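Local structure of carbon dioxide concentrating mechanism protein CcmK (Synechococcus elongatus, 4OX6) at residues M15-I20 and I93-E98; E24-P29 and S54-V59; G42-V47 and V59-D64. The protein probably serves as a hexameric shell protein of the carboxysome, the bacterial microcompartment of the carbon dioxide concentrating mechanism. All blocks are in the same frame, centred on the assembly; numbering follows the deposited sequence.

In the fold
From the N terminus, residues 15-20 lead into strand 19-26, and contact 1 closes the widest loop when 93-98, the end of strand 86-93 and the loop after it, returns against them. Contacts 2 and 3 fall within that loop. Contact 2 closes 24 residues, with most of helix 28-39 and all of strand 45-53, by joining strand 19-26 to strand 56-63. Contact 3 closes only 11, through the turn of hairpin 45-53 and 56-63. These two cross, because their segments alternate, and they share Val59. Together the contacts involve all four strands of the antiparallel sheet. Contacts 1 and 2 lie on opposite sides of the chain's centre, whereas contacts 1 and 3 touch through Arg62.

Contact 1. Residues M15-I20 and I93-E98; sequences MSQQAI and IPRPHE
Ile20 and Ile93 form an antiparallel hydrogen-bonded pair, with Ile20 N to Ile93 O at 3.0 Å and Ile93 N to Ile20 O at 2.9 Å, where strands 19-26 and 86-93 of the BMC-domain sheet run side by side. The backbones meet again at a single bridge between Met15 and His97, their CA atoms 4.1 Å apart and the register shifted by one residue. Next to this bridge Ser16 N donates to Pro96 O at 2.9 Å, and farther along a water donates to both Gln17 O and Pro94 O.

Arg95 curls back over residues 15-17, its chain bent at chi2 (-81°) and chi3. This puts Arg95 NE 2.9 Å from Ser16 O in a markedly bent hydrogen bond (135° at the hydrogen). Gln17 NE2 stands over one face of the guanidinium, offset toward its rim and 3.5 Å from Arg95 NH2; both are donors, so this is packing. Ser16 OG accepts from Gln18 N, an ST turn that shapes the bend before the strand. On the apolar side, Ile20 CG2 touches Ile93 CB at 3.7 Å and also reaches the Pro96 ring. Asp36 and Lys40 of a neighbouring subunit bind His97 N and Arg95 O, drawing this corner into the assembly. His97 ND1 caps helix 98-103 through Asn99 N, while Met15 CE approaches the ring obliquely, 3.9 Å from His97 CD2.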
# COMPACT_ATOMS: atom_id res chain seq x y z
N MET A 15 5.74 7.31 32.34
CA MET A 15 4.51 7.69 31.61
C MET A 15 4.57 9.19 31.30
O MET A 15 4.94 9.98 32.18
CB MET A 15 3.32 7.29 32.49
CG MET A 15 3.18 5.77 32.53
SD MET A 15 2.07 5.16 33.77
CE MET A 15 2.70 3.51 33.74
N SER A 16 4.25 9.59 30.06
CA SER A 16 4.33 11.01 29.70
C SER A 16 3.36 11.84 30.48
O SER A 16 2.31 11.34 30.92
CB SER A 16 4.07 11.22 28.21
OG SER A 16 3.90 12.61 27.93
N GLN A 17 3.71 13.12 30.63
CA GLN A 17 2.84 14.12 31.20
C GLN A 17 1.67 14.43 30.27
O GLN A 17 0.58 14.81 30.76
CB GLN A 17 3.65 15.42 31.44
CG GLN A 17 4.72 15.33 32.50
CD GLN A 17 4.16 15.71 33.86
OE1 GLN A 17 4.51 16.74 34.42
NE2 GLN A 17 3.28 14.87 34.38
N GLN A 18 1.90 14.29 28.94
CA GLN A 18 0.87 14.63 27.93
C GLN A 18 0.10 13.47 27.34
O GLN A 18 0.63 12.47 26.80
CB GLN A 18 1.43 15.55 26.85
CG GLN A 18 1.94 16.84 27.44
CD GLN A 18 1.49 18.04 26.63
OE1 GLN A 18 1.55 18.01 25.40
NE2 GLN A 18 0.95 19.06 27.31
N ALA A 19 -1.21 13.64 27.39
CA ALA A 19 -2.13 12.73 26.72
C ALA A 19 -1.90 12.66 25.24
O ALA A 19 -1.36 13.60 24.64
CB ALA A 19 -3.56 13.17 26.95
N ILE A 20 -2.34 11.53 24.67
CA ILE A 20 -2.46 11.39 23.22
C ILE A 20 -3.89 11.23 22.84
O ILE A 20 -4.64 10.43 23.42
CB ILE A 20 -1.56 10.25 22.66
CG1 ILE A 20 -1.89 9.87 21.16
CG2 ILE A 20 -1.70 9.07 23.43
CD1 ILE A 20 -1.23 10.81 20.19
N ILE A 93 -5.70 8.57 25.32
CA ILE A 93 -4.91 7.89 26.38
C ILE A 93 -4.29 8.96 27.24
O ILE A 93 -3.46 9.73 26.79
CB ILE A 93 -3.78 7.05 25.79
CG1 ILE A 93 -4.34 6.02 24.80
CG2 ILE A 93 -2.98 6.39 26.88
CD1 ILE A 93 -3.24 5.36 23.98
N PRO A 94 -4.72 9.08 28.52
CA PRO A 94 -4.35 10.23 29.33
C PRO A 94 -2.87 10.43 29.63
O PRO A 94 -2.35 11.56 29.69
CB PRO A 94 -5.18 10.06 30.60
CG PRO A 94 -6.40 9.34 30.19
CD PRO A 94 -5.91 8.40 29.04
N ARG A 95 -2.21 9.32 29.91
CA ARG A 95 -0.83 9.34 30.41
C ARG A 95 -0.06 8.15 29.73
O ARG A 95 0.20 7.12 30.39
CB ARG A 95 -0.82 9.25 31.92
CG ARG A 95 -1.51 10.34 32.67
CD ARG A 95 -0.68 11.62 32.82
NE ARG A 95 0.69 11.40 33.28
CZ ARG A 95 1.24 11.79 34.44
NH1 ARG A 95 0.56 12.40 35.43
NH2 ARG A 95 2.53 11.49 34.63
N PRO A 96 0.22 8.23 28.46
CA PRO A 96 0.75 7.04 27.74
C PRO A 96 2.12 6.70 28.27
O PRO A 96 2.97 7.53 28.55
CB PRO A 96 0.87 7.53 26.29
CG PRO A 96 0.97 9.02 26.40
CD PRO A 96 0.14 9.40 27.59
N HIS A 97 2.37 5.39 28.32
CA HIS A 97 3.69 4.90 28.70
C HIS A 97 4.73 5.31 27.71
O HIS A 97 4.51 5.33 26.49
CB HIS A 97 3.64 3.38 28.75
CG HIS A 97 4.77 2.75 29.51
ND1 HIS A 97 6.01 2.54 28.93
CD2 HIS A 97 4.84 2.23 30.74
CE1 HIS A 97 6.82 1.98 29.81
NE2 HIS A 97 6.13 1.76 30.91
N GLU A 98 5.93 5.63 28.20
CA GLU A 98 7.04 6.01 27.35
C GLU A 98 7.40 5.03 26.23
O GLU A 98 7.87 5.43 25.16
CB GLU A 98 8.28 6.33 28.18
CG GLU A 98 8.88 5.14 28.85
CD GLU A 98 10.16 5.50 29.61
OE1 GLU A 98 10.67 6.63 29.39
OE2 GLU A 98 10.64 4.67 30.43
O HOH W 1 -2.44 14.33 30.58

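Contact 2. Residues E24-P29 and S54-V59; sequences ETKGFP and SARFAV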
# COMPACT_ATOMS: atom_id res chain seq x y z
N GLU A 24 -9.18 8.79 13.40
CA GLU A 24 -8.98 8.21 12.06
C GLU A 24 -10.25 8.34 11.23
O GLU A 24 -11.36 8.08 11.71
CB GLU A 24 -8.58 6.72 12.20
CG GLU A 24 -8.26 6.00 10.90
CD GLU A 24 -7.62 4.68 11.16
OE1 GLU A 24 -6.69 4.61 11.99
OE2 GLU A 24 -8.01 3.70 10.48
N THR A 25 -10.07 8.81 10.00
CA THR A 25 -11.13 8.97 8.98
C THR A 25 -10.86 8.13 7.76
O THR A 25 -9.71 7.73 7.50
CB THR A 25 -11.25 10.43 8.49
OG1 THR A 25 -10.02 10.85 7.92
CG2 THR A 25 -11.56 11.37 9.64
N LYS A 26 -11.91 7.88 6.99
CA LYS A 26 -11.75 7.48 5.61
C LYS A 26 -11.84 8.75 4.77
O LYS A 26 -12.83 9.51 4.82
CB LYS A 26 -12.79 6.45 5.18
CG LYS A 26 -12.54 5.85 3.79
CD LYS A 26 -13.42 4.69 3.46
CE LYS A 26 -12.88 3.40 4.07
NZ LYS A 26 -11.89 2.79 3.14
N GLY A 27 -10.77 8.96 4.03
CA GLY A 27 -10.59 10.15 3.22
C GLY A 27 -9.57 11.10 3.81
O GLY A 27 -9.50 11.26 5.05
N PHE A 28 -8.83 11.78 2.95
CA PHE A 28 -7.84 12.79 3.34
C PHE A 28 -8.49 14.15 3.67
O PHE A 28 -8.20 14.76 4.71
CB PHE A 28 -6.74 12.92 2.28
CG PHE A 28 -5.56 13.78 2.66
CD1 PHE A 28 -4.68 13.35 3.66
CD2 PHE A 28 -5.35 15.04 2.11
CE1 PHE A 28 -3.59 14.12 4.00
CE2 PHE A 28 -4.26 15.81 2.47
CZ PHE A 28 -3.41 15.36 3.45
N PRO A 29 -9.44 14.64 2.85
CA PRO A 29 -10.06 15.90 3.27
C PRO A 29 -10.69 15.90 4.68
O PRO A 29 -10.47 16.88 5.41
CB PRO A 29 -11.11 16.14 2.18
CG PRO A 29 -10.53 15.48 0.97
CD PRO A 29 -9.86 14.23 1.50
N SER A 54 -6.12 1.89 2.55
CA SER A 54 -7.56 1.85 2.35
C SER A 54 -8.13 3.25 2.46
O SER A 54 -9.27 3.38 2.90
CB SER A 54 -8.30 0.93 3.28
OG SER A 54 -7.97 -0.41 2.93
N ALA A 55 -7.34 4.24 2.07
CA ALA A 55 -7.76 5.63 2.11
C ALA A 55 -8.11 6.14 3.52
O ALA A 55 -8.80 7.15 3.67
CB ALA A 55 -8.92 5.90 1.20
N ARG A 56 -7.59 5.48 4.56
CA ARG A 56 -7.80 5.93 5.94
C ARG A 56 -6.57 6.63 6.40
O ARG A 56 -5.42 6.26 6.08
CB ARG A 56 -8.17 4.73 6.81
CG ARG A 56 -9.59 4.26 6.56
CD ARG A 56 -9.99 2.90 7.13
NE ARG A 56 -9.87 2.88 8.57
CZ ARG A 56 -10.61 2.12 9.38
NH1 ARG A 56 -11.55 1.34 8.87
NH2 ARG A 56 -10.37 2.11 10.68
N PHE A 57 -6.81 7.65 7.23
CA PHE A 57 -5.72 8.47 7.79
C PHE A 57 -6.01 8.75 9.25
O PHE A 57 -7.17 9.03 9.62
CB PHE A 57 -5.70 9.84 7.08
CG PHE A 57 -5.31 9.76 5.63
CD1 PHE A 57 -6.25 9.56 4.65
CD2 PHE A 57 -3.98 9.90 5.27
CE1 PHE A 57 -5.88 9.42 3.32
CE2 PHE A 57 -3.59 9.80 3.93
CZ PHE A 57 -4.53 9.56 2.97
N ALA A 58 -4.98 8.70 10.10
CA ALA A 58 -5.14 9.08 11.50
C ALA A 58 -4.33 10.31 11.79
O ALA A 58 -3.21 10.48 11.29
CB ALA A 58 -4.73 7.94 12.41
N VAL A 59 -4.86 11.20 12.63
CA VAL A 59 -4.12 12.37 13.12
C VAL A 59 -3.90 12.18 14.62
O VAL A 59 -4.79 11.73 15.33
CB VAL A 59 -4.86 13.70 12.84
CG1 VAL A 59 -6.24 13.80 13.45
CG2 VAL A 59 -3.99 14.90 13.26
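Glu24 and Arg56 meet in a buried salt bridge on one face of an antiparallel strand pair in the BMC-domain sheet. Arg56 grips side-on with two nitrogens: NE lies 2.8 Å from Glu24 OE2 and takes that oxygen's anti lone pair, and NH2 reaches the same OE2 from above the carboxylate plane. With CG anti to the backbone N (chi1 -177°) and the chain extended beyond it, Glu24 crosses Arg56 at about a right angle. Glu24 OE1 accepts from Phe28 N of a neighbouring subunit.

The other face is tight and aromatic. Phe28 directs its edge at the face of Phe57 in a T-shaped pair, centroids 5.1 Å apart and planes at 66°, with Phe28 CD1 over the ring centre. Thr25 and Phe57 exchange two backbone bonds, and Gly27 N donates to Ala55 O at 2.7 Å.

The looser, partly exposed end holds Lys26, bent so that NZ reaches Ser54 O at 2.7 Å. Ser54 packs on Ser54 of a neighbouring subunit, consistent with a loop lining the hexamer's pore.

Ile31 of helix 28-39 lies against Thr25 and Phe57, Thr89 of strand 86-93 against Glu24 and Arg56, and Met50 of strand 45-53 against Ala58.

Contact 3. Residues G42-V47 and V59-D64; sequences GRITIV and VNIRGD
Thr45 and Arg62 form an antiparallel hydrogen-bonded pair and Ile46 and Ile61 the adjoining non-hydrogen-bonded one, in the hairpin of strands 45-53 and 56-63 of the BMC-domain sheet; the short strand axes run at 136°. Thr45 N donates to Arg62 O at 3.0 Å, Arg62 N returns the bond to Thr45 O, and Val47 N continues the pattern to Asn60 O at 2.9 Å. At the open end, a water bridges Arg43 O and Asp64 N.

The side chains divide by face. Ile44 has CG1 between its backbone N and carbonyl carbon (chi1 70°), which carries CD1 obliquely over Ile61, 3.8 Å from Ile61 CG2. Ile46 CG2 meets Val59 CG2 at 3.6 Å, and Ile46 CG1 also approaches Ile61 CG2. Val68 and Ala71 of helix 65-81 close over Ile44. With an alanine here CD1 is gone, and a gap is likely to open between Ile61 and helix 65-81. Gly63 is close-fitted: a CB would lie only 2.9 Å from Arg43 O.

On the opposite face, Val47 CG1 rests on the aliphatic stem of Arg62, 3.7 Å from Arg62 CG. The guanidinium beyond bonds Gln18 O and Ala19 O and forms a salt bridge with Glu101. The hairpin thus has one face of branched aliphatics that seals against helices, and another where a buried charge is satisfied by carbonyls and a carboxylate.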
# COMPACT_ATOMS: atom_id res chain seq x y z
N GLY A 42 -8.64 23.64 21.46
CA GLY A 42 -8.00 23.41 22.76
C GLY A 42 -6.51 23.65 22.66
O GLY A 42 -5.96 23.77 21.55
N ARG A 43 -5.85 23.68 23.81
CA ARG A 43 -4.43 23.86 23.84
C ARG A 43 -3.79 22.50 23.61
O ARG A 43 -3.40 21.76 24.51
CB ARG A 43 -3.97 24.44 25.19
CG ARG A 43 -2.50 24.73 25.20
CD ARG A 43 -2.07 25.45 26.45
NE ARG A 43 -0.72 25.97 26.32
CZ ARG A 43 -0.22 26.93 27.09
NH1 ARG A 43 -0.96 27.47 28.05
NH2 ARG A 43 1.04 27.34 26.91
N ILE A 44 -3.69 22.14 22.33
CA ILE A 44 -3.09 20.91 21.86
C ILE A 44 -2.11 21.17 20.72
O ILE A 44 -2.17 22.26 20.11
CB ILE A 44 -4.18 19.85 21.48
CG1 ILE A 44 -4.98 20.22 20.22
CG2 ILE A 44 -5.16 19.63 22.65
CD1 ILE A 44 -4.31 19.96 18.85
N THR A 45 -1.23 20.21 20.47
CA THR A 45 -0.28 20.26 19.35
C THR A 45 -0.60 19.05 18.46
O THR A 45 -0.71 17.90 18.97
CB THR A 45 1.17 20.14 19.83
OG1 THR A 45 1.44 21.18 20.81
CG2 THR A 45 2.14 20.36 18.71
N ILE A 46 -0.74 19.27 17.14
CA ILE A 46 -0.81 18.17 16.20
C ILE A 46 0.64 17.76 15.96
O ILE A 46 1.49 18.58 15.63
CB ILE A 46 -1.41 18.65 14.87
CG1 ILE A 46 -2.79 19.26 15.03
CG2 ILE A 46 -1.54 17.44 13.94
CD1 ILE A 46 -3.23 20.15 13.78
N VAL A 47 0.94 16.49 16.22
CA VAL A 47 2.31 15.98 16.12
C VAL A 47 2.61 15.17 14.89
O VAL A 47 3.75 15.13 14.48
CB VAL A 47 2.74 15.21 17.40
CG1 VAL A 47 2.72 16.22 18.62
CG2 VAL A 47 1.86 14.00 17.70
N VAL A 59 -4.86 11.20 12.63
CA VAL A 59 -4.12 12.37 13.12
C VAL A 59 -3.90 12.18 14.62
O VAL A 59 -4.79 11.73 15.33
CB VAL A 59 -4.86 13.70 12.84
CG1 VAL A 59 -6.24 13.80 13.45
CG2 VAL A 59 -3.99 14.90 13.26
N ASN A 60 -2.72 12.55 15.08
CA ASN A 60 -2.29 12.37 16.47
C ASN A 60 -2.01 13.72 17.08
O ASN A 60 -1.28 14.57 16.51
CB ASN A 60 -1.02 11.53 16.47
CG ASN A 60 -1.28 10.17 15.84
OD1 ASN A 60 -2.18 9.46 16.26
ND2 ASN A 60 -0.50 9.84 14.82
N ILE A 61 -2.65 13.99 18.22
CA ILE A 61 -2.49 15.23 18.96
C ILE A 61 -2.00 14.94 20.38
O ILE A 61 -2.26 13.86 20.97
CB ILE A 61 -3.79 16.04 18.97
CG1 ILE A 61 -4.91 15.36 19.76
CG2 ILE A 61 -4.23 16.39 17.56
CD1 ILE A 61 -6.09 16.31 20.04
N ARG A 62 -1.35 15.93 20.96
CA ARG A 62 -0.86 15.84 22.33
C ARG A 62 -1.26 17.06 23.13
O ARG A 62 -1.26 18.17 22.61
CB ARG A 62 0.66 15.73 22.40
CG ARG A 62 1.28 14.60 21.60
CD ARG A 62 0.88 13.17 22.06
NE ARG A 62 1.31 12.82 23.40
CZ ARG A 62 2.52 12.40 23.73
NH1 ARG A 62 3.42 12.15 22.83
NH2 ARG A 62 2.78 12.11 24.99
N GLY A 63 -1.56 16.87 24.40
CA GLY A 63 -1.85 17.97 25.30
C GLY A 63 -2.31 17.43 26.63
O GLY A 63 -2.32 16.19 26.81
N ASP A 64 -2.63 18.31 27.57
CA ASP A 64 -3.24 17.84 28.80
C ASP A 64 -4.54 17.12 28.47
O ASP A 64 -5.24 17.48 27.51
CB ASP A 64 -3.54 18.98 29.74
CG ASP A 64 -2.31 19.58 30.32
OD1 ASP A 64 -1.20 19.02 30.16
OD2 ASP A 64 -2.51 20.66 30.95
O HOH W 2 -2.54 21.13 27.03
O HOH W 3 0.98 20.25 23.39